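Local coordinates for protein homoserine dehydrogenase (Staphylococcus aureus M1064, PDB 4PG7) that catalyses the NAD(P)-dependent interconversion of homoserine and aspartate semialdehyde in the aspartic acid pathway, with a C-terminal domain that is probably of the ACT type, at residues Lys265-Gly270 and Thr286-Lys291; Lys173-Leu178 and Ala303-Gly308; Ala259-Tyr264 and Arg406-Asp411; Phe377-Asn382 and Ala417-Leu422. All coordinates share one frame; numbering follows the deposited sequence.

Contact 1. Residues Lys265-Gly270 and Thr286-Lys291; sequences KIKLIG and TLIDKK
Lys-265 meets Ile-288 through a pair of backbone hydrogen bonds, Lys-265 N to Ile-288 O at 2.9 Å and Ile-288 N to Lys-265 O, which opens the antiparallel pairing of a long beta hairpin, strands 264-275 and 278-289. The extended chain of Lys-265 passes the aliphatic part of Lys-290, and its amino group goes on to a salt bridge with Glu-298. Next comes Ile-266, in a non-hydrogen-bonded pair with Leu-287. These two side chains lie side by side on one face and point the same way, Ile-266 CG1 being 4.0 Å from Leu-287 CD1. Lys-267 returns to the face of Lys-265 and pairs with Thr-286, its N bonded to Thr-286 O at 3.0 Å. Lys-267 CG lies 4.0 Å from Ile-288 CG1, the two side chains crossing at about a right angle; beyond CG the lysine bends at chi2 (-74°), and NZ reaches Glu-298 and the carbonyl of Val-297. Beyond this the strand curls, and Ile-269 folds back over the partner strand: Ile-269 CG1 sits 3.6 Å from Thr-286 CB, and its CD1 meets Ile-288 CD1 tip to tip at 4.1 Å. Thr-286 OG1 is turned to the carbonyl of Glu-284. The two strand segments run at 126°, well short of antiparallel, which reflects this curl. Strand 436-444 pairs with the outer edge of 278-289 through Leu-287 and Asp-289, helix 253-262 covers Ile-266 and Leu-287, and strand 171-177 packs against Lys-267 and Ile-269.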
loop_
_atom_site.group_PDB
_atom_site.type_symbol
_atom_site.label_atom_id
_atom_site.label_comp_id
_atom_site.label_asym_id
_atom_site.label_seq_id
_atom_site.Cartn_x
_atom_site.Cartn_y
_atom_site.Cartn_z
ATOM N N LYS A 265 -14.953 -6.135 14.639
ATOM C CA LYS A 265 -14.240 -7.378 14.460
ATOM C C LYS A 265 -13.112 -7.429 15.477
ATOM O O LYS A 265 -12.736 -6.403 16.039
ATOM C CB LYS A 265 -13.640 -7.434 13.062
ATOM C CG LYS A 265 -14.695 -7.572 11.980
ATOM C CD LYS A 265 -14.045 -8.011 10.699
ATOM C CE LYS A 265 -15.056 -8.464 9.679
ATOM N NZ LYS A 265 -14.433 -8.397 8.333
ATOM N N ILE A 266 -12.544 -8.600 15.691
ATOM C CA ILE A 266 -11.353 -8.724 16.528
ATOM C C ILE A 266 -10.164 -9.089 15.641
ATOM O O ILE A 266 -10.250 -10.023 14.855
ATOM C CB ILE A 266 -11.577 -9.756 17.645
ATOM C CG1 ILE A 266 -12.721 -9.295 18.547
ATOM C CG2 ILE A 266 -10.313 -9.920 18.492
ATOM C CD1 ILE A 266 -12.945 -10.110 19.793
ATOM N N LYS A 267 -9.070 -8.357 15.763
ATOM C CA LYS A 267 -7.829 -8.639 15.036
ATOM C C LYS A 267 -6.698 -8.603 16.038
ATOM O O LYS A 267 -6.793 -7.916 17.067
ATOM C CB LYS A 267 -7.551 -7.577 13.940
ATOM C CG LYS A 267 -8.707 -7.345 12.963
ATOM C CD LYS A 267 -8.848 -8.485 11.976
ATOM C CE LYS A 267 -9.976 -8.218 11.001
ATOM N NZ LYS A 267 -10.083 -9.316 10.016
ATOM N N LEU A 268 -5.616 -9.316 15.734
ATOM C CA LEU A 268 -4.372 -9.133 16.461
ATOM C C LEU A 268 -3.665 -7.961 15.805
ATOM O O LEU A 268 -3.230 -8.063 14.642
ATOM C CB LEU A 268 -3.498 -10.370 16.428
ATOM C CG LEU A 268 -2.203 -10.265 17.265
ATOM C CD1 LEU A 268 -2.525 -10.306 18.746
ATOM C CD2 LEU A 268 -1.228 -11.372 16.920
ATOM N N ILE A 269 -3.562 -6.857 16.537
ATOM C CA ILE A 269 -3.009 -5.605 16.018
ATOM C C ILE A 269 -1.660 -5.284 16.660
ATOM O O ILE A 269 -1.522 -5.323 17.885
ATOM C CB ILE A 269 -3.959 -4.448 16.291
ATOM C CG1 ILE A 269 -5.302 -4.654 15.548
ATOM C CG2 ILE A 269 -3.351 -3.087 15.909
ATOM C CD1 ILE A 269 -5.201 -4.613 14.059
ATOM N N GLY A 270 -0.671 -5.004 15.817
ATOM C CA GLY A 270 0.609 -4.490 16.250
ATOM C C GLY A 270 0.575 -3.008 15.982
ATOM O O GLY A 270 0.222 -2.553 14.876
ATOM N N THR A 286 -7.569 -6.754 19.584
ATOM C CA THR A 286 -8.078 -5.400 19.486
ATOM C C THR A 286 -9.392 -5.428 18.726
ATOM O O THR A 286 -9.503 -6.099 17.696
ATOM C CB THR A 286 -7.052 -4.530 18.731
ATOM O OG1 THR A 286 -5.821 -4.535 19.450
ATOM C CG2 THR A 286 -7.514 -3.126 18.558
ATOM N N LEU A 287 -10.414 -4.745 19.230
ATOM C CA LEU A 287 -11.655 -4.620 18.487
ATOM C C LEU A 287 -11.444 -3.505 17.483
ATOM O O LEU A 287 -10.895 -2.445 17.827
ATOM C CB LEU A 287 -12.838 -4.300 19.367
ATOM C CG LEU A 287 -13.577 -5.464 20.019
ATOM C CD1 LEU A 287 -12.666 -6.176 21.008
ATOM C CD2 LEU A 287 -14.827 -4.943 20.687
ATOM N N ILE A 288 -11.849 -3.760 16.246
ATOM C CA ILE A 288 -11.710 -2.823 15.154
ATOM C C ILE A 288 -13.089 -2.589 14.579
ATOM O O ILE A 288 -13.792 -3.537 14.207
ATOM C CB ILE A 288 -10.848 -3.398 13.992
ATOM C CG1 ILE A 288 -9.453 -3.766 14.474
ATOM C CG2 ILE A 288 -10.735 -2.375 12.849
ATOM C CD1 ILE A 288 -8.623 -2.555 14.874
ATOM N N ASP A 289 -13.462 -1.331 14.473
ATOM C CA ASP A 289 -14.732 -0.959 13.887
ATOM C C ASP A 289 -14.849 -1.586 12.511
ATOM O O ASP A 289 -13.923 -1.488 11.708
ATOM C CB ASP A 289 -14.860 0.557 13.801
ATOM C CG ASP A 289 -16.237 0.999 13.308
ATOM O OD1 ASP A 289 -17.025 1.494 14.103
ATOM O OD2 ASP A 289 -16.546 0.837 12.138
ATOM N N LYS A 290 -16.002 -2.190 12.241
ATOM C CA LYS A 290 -16.235 -2.890 10.976
ATOM C C LYS A 290 -16.069 -2.043 9.735
ATOM O O LYS A 290 -15.842 -2.577 8.670
ATOM C CB LYS A 290 -17.640 -3.483 10.938
ATOM C CG LYS A 290 -17.815 -4.735 11.760
ATOM C CD LYS A 290 -19.290 -5.139 11.702
ATOM C CE LYS A 290 -19.567 -6.404 12.492
ATOM N NZ LYS A 290 -21.039 -6.625 12.613
ATOM N N LYS A 291 -16.218 -0.732 9.849
ATOM C CA LYS A 291 -16.045 0.155 8.698
ATOM C C LYS A 291 -14.589 0.546 8.437
ATOM O O LYS A 291 -14.296 1.092 7.394
ATOM C CB LYS A 291 -16.877 1.428 8.902
ATOM C CG LYS A 291 -18.376 1.165 8.984
ATOM C CD LYS A 291 -19.131 2.389 9.482
ATOM C CE LYS A 291 -19.003 2.486 10.993
ATOM N NZ LYS A 291 -18.852 3.866 11.506
#

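Contact 2. Residues Lys173-Leu178 and Ala303-Gly308; sequences KFMGIL and AIYVIG
Lys-173 and Ile-307 run side by side and point the same way, the lysine CD 4.1 Å from Ile-307 CD1. The lysine chain is fully extended, with CG opposite the backbone N (chi1 176°), and this carries NZ past the isoleucine to a salt bridge with Glu-444. On the same face Met-175 offers its methyl to the ring of Tyr-305 at a slant, CE lying 4.3 Å from CD2 of the tyrosine. Tyr-305 leads away from the partner strand; its hydroxyl bonds to Asp-313, and the residue packs on Tyr-317 of the second subunit. Strands 171-177 and 302-308 are antiparallel neighbours in the large mixed sheet, with 264-275 on the far side of 171-177 and 314-318 beyond 302-308. Their backbones are tied by bonds such as Tyr-305 N to Met-175 O at 2.8 Å and Ile-177 N to Ala-303 O at 2.9 Å; the end bond from Lys-173 N to Ile-307 O is weak. The other face carries Phe-174, whose CB lies 4.2 Å from Ile-304 CG2 and 4.4 Å from Val-306 CG2. With chi1 at 68°, the phenyl swings away from strand 302-308 and packs against helix 220-234 at Thr-229, Ser-230 and Ser-233.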
loop_
_atom_site.group_PDB
_atom_site.type_symbol
_atom_site.label_atom_id
_atom_site.label_comp_id
_atom_site.label_asym_id
_atom_site.label_seq_id
_atom_site.Cartn_x
_atom_site.Cartn_y
_atom_site.Cartn_z
ATOM N N LYS A 173 1.558 7.351 13.903
ATOM C CA LYS A 173 0.975 6.109 14.396
ATOM C C LYS A 173 0.877 5.099 13.257
ATOM O O LYS A 173 0.621 5.465 12.119
ATOM C CB LYS A 173 -0.404 6.373 15.019
ATOM C CG LYS A 173 -1.168 5.132 15.490
ATOM C CD LYS A 173 -2.459 5.534 16.192
ATOM C CE LYS A 173 -3.277 4.321 16.599
ATOM N NZ LYS A 173 -4.642 4.682 17.075
ATOM N N PHE A 174 1.112 3.832 13.568
ATOM C CA PHE A 174 0.742 2.758 12.654
ATOM C C PHE A 174 0.024 1.670 13.400
ATOM O O PHE A 174 0.268 1.451 14.583
ATOM C CB PHE A 174 1.964 2.188 11.921
ATOM C CG PHE A 174 2.922 1.435 12.806
ATOM C CD1 PHE A 174 2.705 0.088 13.109
ATOM C CD2 PHE A 174 4.049 2.039 13.303
ATOM C CE1 PHE A 174 3.576 -0.619 13.915
ATOM C CE2 PHE A 174 4.935 1.332 14.108
ATOM C CZ PHE A 174 4.696 0.013 14.427
ATOM N N MET A 175 -0.861 0.984 12.689
ATOM C CA MET A 175 -1.535 -0.205 13.194
ATOM C C MET A 175 -1.465 -1.249 12.104
ATOM O O MET A 175 -1.749 -0.947 10.942
ATOM C CB MET A 175 -3.008 0.071 13.478
ATOM C CG MET A 175 -3.256 1.074 14.563
ATOM S SD MET A 175 -5.007 1.146 14.924
ATOM C CE MET A 175 -5.662 1.975 13.502
ATOM N N GLY A 176 -1.137 -2.477 12.472
ATOM C CA GLY A 176 -0.991 -3.497 11.491
ATOM C C GLY A 176 -1.482 -4.854 11.880
ATOM O O GLY A 176 -1.494 -5.219 13.067
ATOM N N ILE A 177 -1.898 -5.603 10.860
ATOM C CA ILE A 177 -2.123 -7.029 10.978
ATOM C C ILE A 177 -0.853 -7.641 10.415
ATOM O O ILE A 177 -0.604 -7.505 9.226
ATOM C CB ILE A 177 -3.387 -7.451 10.221
ATOM C CG1 ILE A 177 -4.604 -6.834 10.920
ATOM C CG2 ILE A 177 -3.473 -8.970 10.121
ATOM C CD1 ILE A 177 -5.900 -6.853 10.129
ATOM N N LEU A 178 -0.023 -8.218 11.300
ATOM C CA LEU A 178 1.366 -8.491 10.992
ATOM C C LEU A 178 1.750 -9.948 11.086
ATOM O O LEU A 178 2.922 -10.292 10.911
ATOM C CB LEU A 178 2.299 -7.681 11.888
ATOM C CG LEU A 178 2.110 -6.168 11.794
ATOM C CD1 LEU A 178 3.033 -5.470 12.778
ATOM C CD2 LEU A 178 2.388 -5.677 10.386
ATOM N N ALA A 303 -1.576 -6.260 6.583
ATOM C CA ALA A 303 -1.779 -4.878 6.216
ATOM C C ALA A 303 -1.131 -3.973 7.234
ATOM O O ALA A 303 -1.081 -4.318 8.435
ATOM C CB ALA A 303 -3.274 -4.553 6.089
ATOM N N ILE A 304 -0.610 -2.847 6.753
ATOM C CA ILE A 304 -0.136 -1.764 7.628
ATOM C C ILE A 304 -0.885 -0.509 7.306
ATOM O O ILE A 304 -0.855 -0.050 6.162
ATOM C CB ILE A 304 1.348 -1.354 7.463
ATOM C CG1 ILE A 304 2.207 -2.555 7.226
ATOM C CG2 ILE A 304 1.826 -0.579 8.702
ATOM C CD1 ILE A 304 2.406 -3.389 8.452
ATOM N N TYR A 305 -1.501 0.045 8.337
ATOM C CA TYR A 305 -2.276 1.244 8.259
ATOM C C TYR A 305 -1.480 2.355 8.934
ATOM O O TYR A 305 -1.131 2.236 10.107
ATOM C CB TYR A 305 -3.577 1.043 9.004
ATOM C CG TYR A 305 -4.612 2.072 8.733
ATOM C CD1 TYR A 305 -5.536 1.902 7.703
ATOM C CD2 TYR A 305 -4.696 3.213 9.509
ATOM C CE1 TYR A 305 -6.504 2.851 7.439
ATOM C CE2 TYR A 305 -5.670 4.168 9.269
ATOM C CZ TYR A 305 -6.564 3.986 8.228
ATOM O OH TYR A 305 -7.514 4.953 8.001
ATOM N N VAL A 306 -1.255 3.446 8.214
ATOM C CA VAL A 306 -0.316 4.478 8.649
ATOM C C VAL A 306 -1.037 5.808 8.739
ATOM O O VAL A 306 -1.768 6.192 7.812
ATOM C CB VAL A 306 0.852 4.571 7.658
ATOM C CG1 VAL A 306 1.745 5.749 7.972
ATOM C CG2 VAL A 306 1.645 3.280 7.675
ATOM N N ILE A 307 -0.852 6.484 9.872
ATOM C CA ILE A 307 -1.502 7.759 10.172
ATOM C C ILE A 307 -0.417 8.814 10.349
ATOM O O ILE A 307 0.636 8.537 10.941
ATOM C CB ILE A 307 -2.342 7.635 11.447
ATOM C CG1 ILE A 307 -3.485 6.647 11.219
ATOM C CG2 ILE A 307 -2.891 8.996 11.897
ATOM C CD1 ILE A 307 -4.061 6.067 12.483
ATOM N N GLY A 308 -0.651 10.000 9.801
ATOM C CA GLY A 308 0.326 11.087 9.874
ATOM C C GLY A 308 -0.274 12.480 9.853
ATOM O O GLY A 308 -1.460 12.667 9.540
#

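Contact 3. Residues Ala259-Tyr264 and Arg406-Asp411; sequences ADQLGY and RVANYD
The guanidinium of Arg-406 has Leu-262 CD2 over one face, 3.8 Å above its plane and offset toward the rim, while its edge is turned to the backbone carbonyl of Leu-262. The arginine is modelled in two conformers, and the geometry here is that of one of them. In it Arg-406 NH1 donates to Leu-262 O at 2.8 Å, with a nearly straight N-H...O angle of 171°. The oxygen lies almost in the guanidinium plane, and the NH1 donor comes in on a lone pair of that carbonyl. A bend at chi3 (67°) turns the end of the arginine into this position. The ring of Tyr-264 stands at the guanidinium edge through CE2; water 2, in the plane of both groups, links Tyr-264 OH at 2.6 Å to Arg-406 NH1. The accepting carbonyl belongs to the C-terminal end of helix 253-262, which closes in a Schellman motif: Gly-263 takes a positive phi of 102°, and Tyr-264 N bonds back to Ala-259 O. A cation at this end probably interacts well with the helix dipole. The contact thus joins that helix, in the homoserine dehydrogenase family region, to strand 404-411 of the C-terminal domain. Farther along the strand, Ala-408 CB packs 4.2 Å from Leu-262 CD2 and 4.1 Å from Gln-261 CD. Gln-261 reaches across with its chain extended beyond CG, and water 1 donates to its OE1 while accepting from Asn-409 N at 3.0 Å. Tyr-410 turns its hydroxyl to Asp-255 on the same helix, and Leu-262 and Tyr-264 also touch Val-418 of strand 414-422.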
loop_
_atom_site.group_PDB
_atom_site.type_symbol
_atom_site.label_atom_id
_atom_site.label_comp_id
_atom_site.label_asym_id
_atom_site.label_seq_id
_atom_site.Cartn_x
_atom_site.Cartn_y
_atom_site.Cartn_z
ATOM N N ALA A 259 -18.350 -8.722 20.214
ATOM C CA ALA A 259 -17.752 -7.646 19.416
ATOM C C ALA A 259 -18.593 -7.391 18.180
ATOM O O ALA A 259 -18.871 -6.237 17.801
ATOM C CB ALA A 259 -16.333 -8.007 19.010
ATOM N N ASP A 260 -18.986 -8.479 17.535
ATOM C CA ASP A 260 -19.762 -8.402 16.319
ATOM C C ASP A 260 -21.052 -7.616 16.520
ATOM O O ASP A 260 -21.389 -6.718 15.708
ATOM C CB ASP A 260 -20.114 -9.794 15.820
ATOM C CG ASP A 260 -20.993 -9.725 14.585
ATOM O OD1 ASP A 260 -20.554 -9.182 13.558
ATOM O OD2 ASP A 260 -22.152 -10.106 14.681
ATOM N N GLN A 261 -21.804 -7.980 17.561
ATOM C CA GLN A 261 -23.079 -7.298 17.857
ATOM C C GLN A 261 -22.867 -5.804 18.167
ATOM O O GLN A 261 -23.710 -5.009 17.861
ATOM C CB GLN A 261 -23.871 -7.990 18.970
ATOM C CG GLN A 261 -23.752 -7.398 20.378
ATOM C CD GLN A 261 -24.695 -8.036 21.412
ATOM O OE1 GLN A 261 -25.711 -7.449 21.762
ATOM N NE2 GLN A 261 -24.334 -9.228 21.929
ATOM N N LEU A 262 -21.740 -5.457 18.773
ATOM C CA LEU A 262 -21.387 -4.050 19.020
ATOM C C LEU A 262 -20.855 -3.270 17.803
ATOM O O LEU A 262 -20.635 -2.053 17.897
ATOM C CB LEU A 262 -20.352 -3.979 20.133
ATOM C CG LEU A 262 -20.886 -4.415 21.506
ATOM C CD1 LEU A 262 -19.722 -4.792 22.393
ATOM C CD2 LEU A 262 -21.703 -3.301 22.124
ATOM N N GLY A 263 -20.601 -3.957 16.698
ATOM C CA GLY A 263 -20.123 -3.326 15.466
ATOM C C GLY A 263 -18.636 -3.463 15.173
ATOM O O GLY A 263 -18.091 -2.662 14.422
ATOM N N TYR A 264 -17.978 -4.467 15.757
ATOM C CA TYR A 264 -16.527 -4.622 15.681
ATOM C C TYR A 264 -16.109 -6.036 15.294
ATOM O O TYR A 264 -16.811 -6.998 15.599
ATOM C CB TYR A 264 -15.873 -4.325 17.037
ATOM C CG TYR A 264 -16.123 -2.935 17.551
ATOM C CD1 TYR A 264 -15.249 -1.879 17.232
ATOM C CD2 TYR A 264 -17.261 -2.653 18.304
ATOM C CE1 TYR A 264 -15.505 -0.586 17.684
ATOM C CE2 TYR A 264 -17.523 -1.372 18.781
ATOM C CZ TYR A 264 -16.649 -0.334 18.458
ATOM O OH TYR A 264 -16.908 0.930 18.930
ATOM N N ARG A 406 -21.355 1.782 25.612
ATOM C CA ARG A 406 -22.372 0.809 25.259
ATOM C C ARG A 406 -22.065 -0.496 25.976
ATOM O O ARG A 406 -20.894 -0.862 26.126
ATOM C CB ARG A 406 -22.394 0.626 23.759
ATOM C CG ARG A 406 -22.592 1.955 23.035
ATOM C CD ARG A 406 -22.198 1.832 21.586
ATOM N NE ARG A 406 -23.133 0.940 20.945
ATOM C CZ ARG A 406 -22.803 -0.003 20.085
ATOM N NH1 ARG A 406 -21.527 -0.208 19.759
ATOM N NH2 ARG A 406 -23.766 -0.751 19.593
ATOM N N VAL A 407 -23.113 -1.180 26.422
ATOM C CA VAL A 407 -22.969 -2.417 27.141
ATOM C C VAL A 407 -23.689 -3.533 26.397
ATOM O O VAL A 407 -24.615 -3.283 25.628
ATOM C CB VAL A 407 -23.483 -2.283 28.593
ATOM C CG1 VAL A 407 -22.690 -1.220 29.338
ATOM C CG2 VAL A 407 -24.958 -1.943 28.642
ATOM N N ALA A 408 -23.252 -4.762 26.614
ATOM C CA ALA A 408 -23.847 -5.920 25.981
ATOM C C ALA A 408 -23.774 -7.116 26.922
ATOM O O ALA A 408 -22.860 -7.200 27.761
ATOM C CB ALA A 408 -23.106 -6.267 24.713
ATOM N N ASN A 409 -24.725 -8.037 26.748
ATOM C CA ASN A 409 -24.675 -9.335 27.372
ATOM C C ASN A 409 -23.507 -10.108 26.797
ATOM O O ASN A 409 -23.289 -10.099 25.620
ATOM C CB ASN A 409 -25.962 -10.122 27.116
ATOM C CG ASN A 409 -27.149 -9.543 27.852
ATOM O OD1 ASN A 409 -28.129 -9.135 27.247
ATOM N ND2 ASN A 409 -27.059 -9.497 29.156
ATOM N N TYR A 410 -22.752 -10.773 27.648
ATOM C CA TYR A 410 -21.606 -11.525 27.200
ATOM C C TYR A 410 -21.866 -13.002 27.417
ATOM O O TYR A 410 -21.686 -13.790 26.515
ATOM C CB TYR A 410 -20.383 -11.065 27.979
ATOM C CG TYR A 410 -19.071 -11.691 27.610
ATOM C CD1 TYR A 410 -18.244 -11.094 26.660
ATOM C CD2 TYR A 410 -18.612 -12.840 28.248
ATOM C CE1 TYR A 410 -17.017 -11.629 26.339
ATOM C CE2 TYR A 410 -17.383 -13.387 27.935
ATOM C CZ TYR A 410 -16.593 -12.774 26.969
ATOM O OH TYR A 410 -15.352 -13.280 26.653
ATOM N N ASP A 411 -22.246 -13.354 28.641
ATOM C CA ASP A 411 -22.563 -14.720 29.031
ATOM C C ASP A 411 -23.373 -14.609 30.332
ATOM O O ASP A 411 -23.714 -13.502 30.754
ATOM C CB ASP A 411 -21.267 -15.522 29.231
ATOM C CG ASP A 411 -21.489 -17.020 29.201
ATOM O OD1 ASP A 411 -22.660 -17.462 29.226
ATOM O OD2 ASP A 411 -20.491 -17.769 29.178
HETATM O O HOH W 1 -26.755 -7.478 24.657
HETATM O O HOH W 2 -19.026 1.447 20.431
#

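Contact 4. Residues Phe377-Asn382 and Ala417-Leu422; sequences FFVVVN and AVIVGL
This is antiparallel strand pairing in the sheet of the C-terminal, probably ACT, domain, where strand 375-382 lies between 414-422 and 436-444. Phe-377 with Ile-419 and Val-379 with Ala-417 form hydrogen-bonded pairs, flanking the non-hydrogen-bonded pair Phe-378 with Val-418. Val-379 N to Ala-417 O measures 2.8 Å, and Ile-419 N to Phe-377 O 2.9 Å. One face carries Phe-377, Val-379, Ala-417 and Ile-419, with Val-379 CG2 4.2 Å from Ile-419 CD1; Leu-405 of strand 404-411 adds to this apolar layer. Past the pairing the chain turns a corner at Gly-421, whose phi is positive (92°), and a G1 beta bulge opposite Ser-375 brings Leu-422 back to Phe-377. Leu-422 CD1 approaches the ring obliquely, 4.0 Å from CD2 of Phe-377, and its CB lies near CE2 of that ring. The other face belongs to Phe-378 and Val-418, and helix 253-262 covers it, with Asp-255 and Val-258 on Phe-378. A chi1 of 171° carries the Phe-378 ring alongside Val-418, and chi2 of 75° sets its edge toward that side chain: Val-418 CG2 meets Phe-378 CD1 at 3.7 Å, close to the ring plane.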
loop_
_atom_site.group_PDB
_atom_site.type_symbol
_atom_site.label_atom_id
_atom_site.label_comp_id
_atom_site.label_asym_id
_atom_site.label_seq_id
_atom_site.Cartn_x
_atom_site.Cartn_y
_atom_site.Cartn_z
ATOM N N PHE A 377 -11.806 1.226 24.986
ATOM C CA PHE A 377 -11.605 -0.085 25.626
ATOM C C PHE A 377 -12.835 -0.951 25.561
ATOM O O PHE A 377 -13.958 -0.454 25.650
ATOM C CB PHE A 377 -11.207 0.133 27.073
ATOM C CG PHE A 377 -9.939 0.919 27.240
ATOM C CD1 PHE A 377 -8.716 0.267 27.292
ATOM C CD2 PHE A 377 -9.968 2.321 27.347
ATOM C CE1 PHE A 377 -7.534 0.996 27.448
ATOM C CE2 PHE A 377 -8.797 3.051 27.512
ATOM C CZ PHE A 377 -7.583 2.382 27.562
ATOM N N PHE A 378 -12.594 -2.256 25.487
ATOM C CA PHE A 378 -13.626 -3.280 25.562
ATOM C C PHE A 378 -13.356 -4.041 26.848
ATOM O O PHE A 378 -12.310 -4.633 26.997
ATOM C CB PHE A 378 -13.479 -4.222 24.371
ATOM C CG PHE A 378 -14.336 -5.463 24.416
ATOM C CD1 PHE A 378 -15.686 -5.407 24.160
ATOM C CD2 PHE A 378 -13.759 -6.708 24.584
ATOM C CE1 PHE A 378 -16.464 -6.570 24.126
ATOM C CE2 PHE A 378 -14.526 -7.864 24.550
ATOM C CZ PHE A 378 -15.883 -7.793 24.309
ATOM N N VAL A 379 -14.299 -3.996 27.770
ATOM C CA VAL A 379 -14.100 -4.515 29.112
ATOM C C VAL A 379 -15.123 -5.619 29.365
ATOM O O VAL A 379 -16.316 -5.388 29.211
ATOM C CB VAL A 379 -14.314 -3.418 30.174
ATOM C CG1 VAL A 379 -14.050 -3.994 31.561
ATOM C CG2 VAL A 379 -13.406 -2.225 29.924
ATOM N N VAL A 380 -14.657 -6.799 29.764
ATOM C CA VAL A 380 -15.528 -7.929 30.103
ATOM C C VAL A 380 -15.499 -8.175 31.605
ATOM O O VAL A 380 -14.413 -8.315 32.186
ATOM C CB VAL A 380 -15.049 -9.208 29.420
ATOM C CG1 VAL A 380 -15.990 -10.361 29.736
ATOM C CG2 VAL A 380 -14.968 -8.997 27.919
ATOM N N VAL A 381 -16.674 -8.167 32.217
ATOM C CA VAL A 381 -16.824 -8.378 33.652
ATOM C C VAL A 381 -17.670 -9.632 33.884
ATOM O O VAL A 381 -18.687 -9.832 33.202
ATOM C CB VAL A 381 -17.465 -7.173 34.380
ATOM C CG1 VAL A 381 -16.593 -5.939 34.211
ATOM C CG2 VAL A 381 -18.858 -6.892 33.845
ATOM N N ASN A 382 -17.256 -10.451 34.846
ATOM C CA ASN A 382 -17.993 -11.663 35.213
ATOM C C ASN A 382 -18.555 -11.600 36.639
ATOM O O ASN A 382 -18.215 -10.708 37.407
ATOM C CB ASN A 382 -17.115 -12.917 35.161
ATOM C CG ASN A 382 -16.216 -12.998 33.952
ATOM O OD1 ASN A 382 -15.008 -13.237 34.068
ATOM N ND2 ASN A 382 -16.802 -12.888 32.790
ATOM N N ALA A 417 -18.526 -3.998 28.057
ATOM C CA ALA A 417 -18.746 -2.579 27.807
ATOM C C ALA A 417 -17.704 -2.112 26.811
ATOM O O ALA A 417 -16.551 -2.466 26.930
ATOM C CB ALA A 417 -18.608 -1.775 29.091
ATOM N N VAL A 418 -18.119 -1.308 25.838
ATOM C CA VAL A 418 -17.178 -0.565 25.037
ATOM C C VAL A 418 -17.286 0.891 25.453
ATOM O O VAL A 418 -18.361 1.485 25.415
ATOM C CB VAL A 418 -17.439 -0.736 23.510
ATOM C CG1 VAL A 418 -16.628 0.269 22.684
ATOM C CG2 VAL A 418 -17.142 -2.173 23.098
ATOM N N ILE A 419 -16.142 1.451 25.816
ATOM C CA ILE A 419 -16.076 2.796 26.304
ATOM C C ILE A 419 -15.138 3.558 25.378
ATOM O O ILE A 419 -13.996 3.149 25.156
ATOM C CB ILE A 419 -15.546 2.842 27.738
ATOM C CG1 ILE A 419 -16.337 1.890 28.625
ATOM C CG2 ILE A 419 -15.646 4.251 28.280
ATOM C CD1 ILE A 419 -15.534 1.343 29.773
ATOM N N VAL A 420 -15.633 4.650 24.819
ATOM C CA VAL A 420 -14.857 5.442 23.881
ATOM C C VAL A 420 -14.450 6.740 24.552
ATOM O O VAL A 420 -15.279 7.402 25.161
ATOM C CB VAL A 420 -15.683 5.737 22.609
ATOM C CG1 VAL A 420 -14.966 6.744 21.699
ATOM C CG2 VAL A 420 -15.968 4.455 21.856
ATOM N N GLY A 421 -13.166 7.082 24.471
ATOM C CA GLY A 421 -12.690 8.406 24.886
ATOM C C GLY A 421 -12.218 8.538 26.328
ATOM O O GLY A 421 -12.510 9.520 26.975
ATOM N N LEU A 422 -11.508 7.547 26.839
ATOM C CA LEU A 422 -10.879 7.631 28.149
ATOM C C LEU A 422 -9.426 7.973 27.970
ATOM O O LEU A 422 -8.880 7.730 26.907
ATOM C CB LEU A 422 -10.979 6.284 28.887
ATOM C CG LEU A 422 -12.376 5.873 29.319
ATOM C CD1 LEU A 422 -12.401 4.423 29.797
ATOM C CD2 LEU A 422 -12.900 6.791 30.416
#

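How the contacts relate
Contacts 1, 2 and 4 are buried strand pairings resting on backbone bonds and apolar side chains. Contact 3, a partly buried helix-to-strand seam, relies instead on an arginine-to-carbonyl bond and bridging waters. Contacts 1 and 2 share a sheet through adjoining strands 264-275 and 171-177, with a probable hydrogen bond from Gly-176 N to Gly-270 O. Contact 2 lies nearest the chain's centre and reaches the second subunit; the centres of contacts 3 and 4 lie about 30 and 28 Å from the centre of the chain. Lys-290 of contact 1 bridges to Asp-260 of contact 3, Leu-287 packs on Phe-378 of contact 4, and strand 404-411 of contact 3 neighbours strand 414-422 of contact 4.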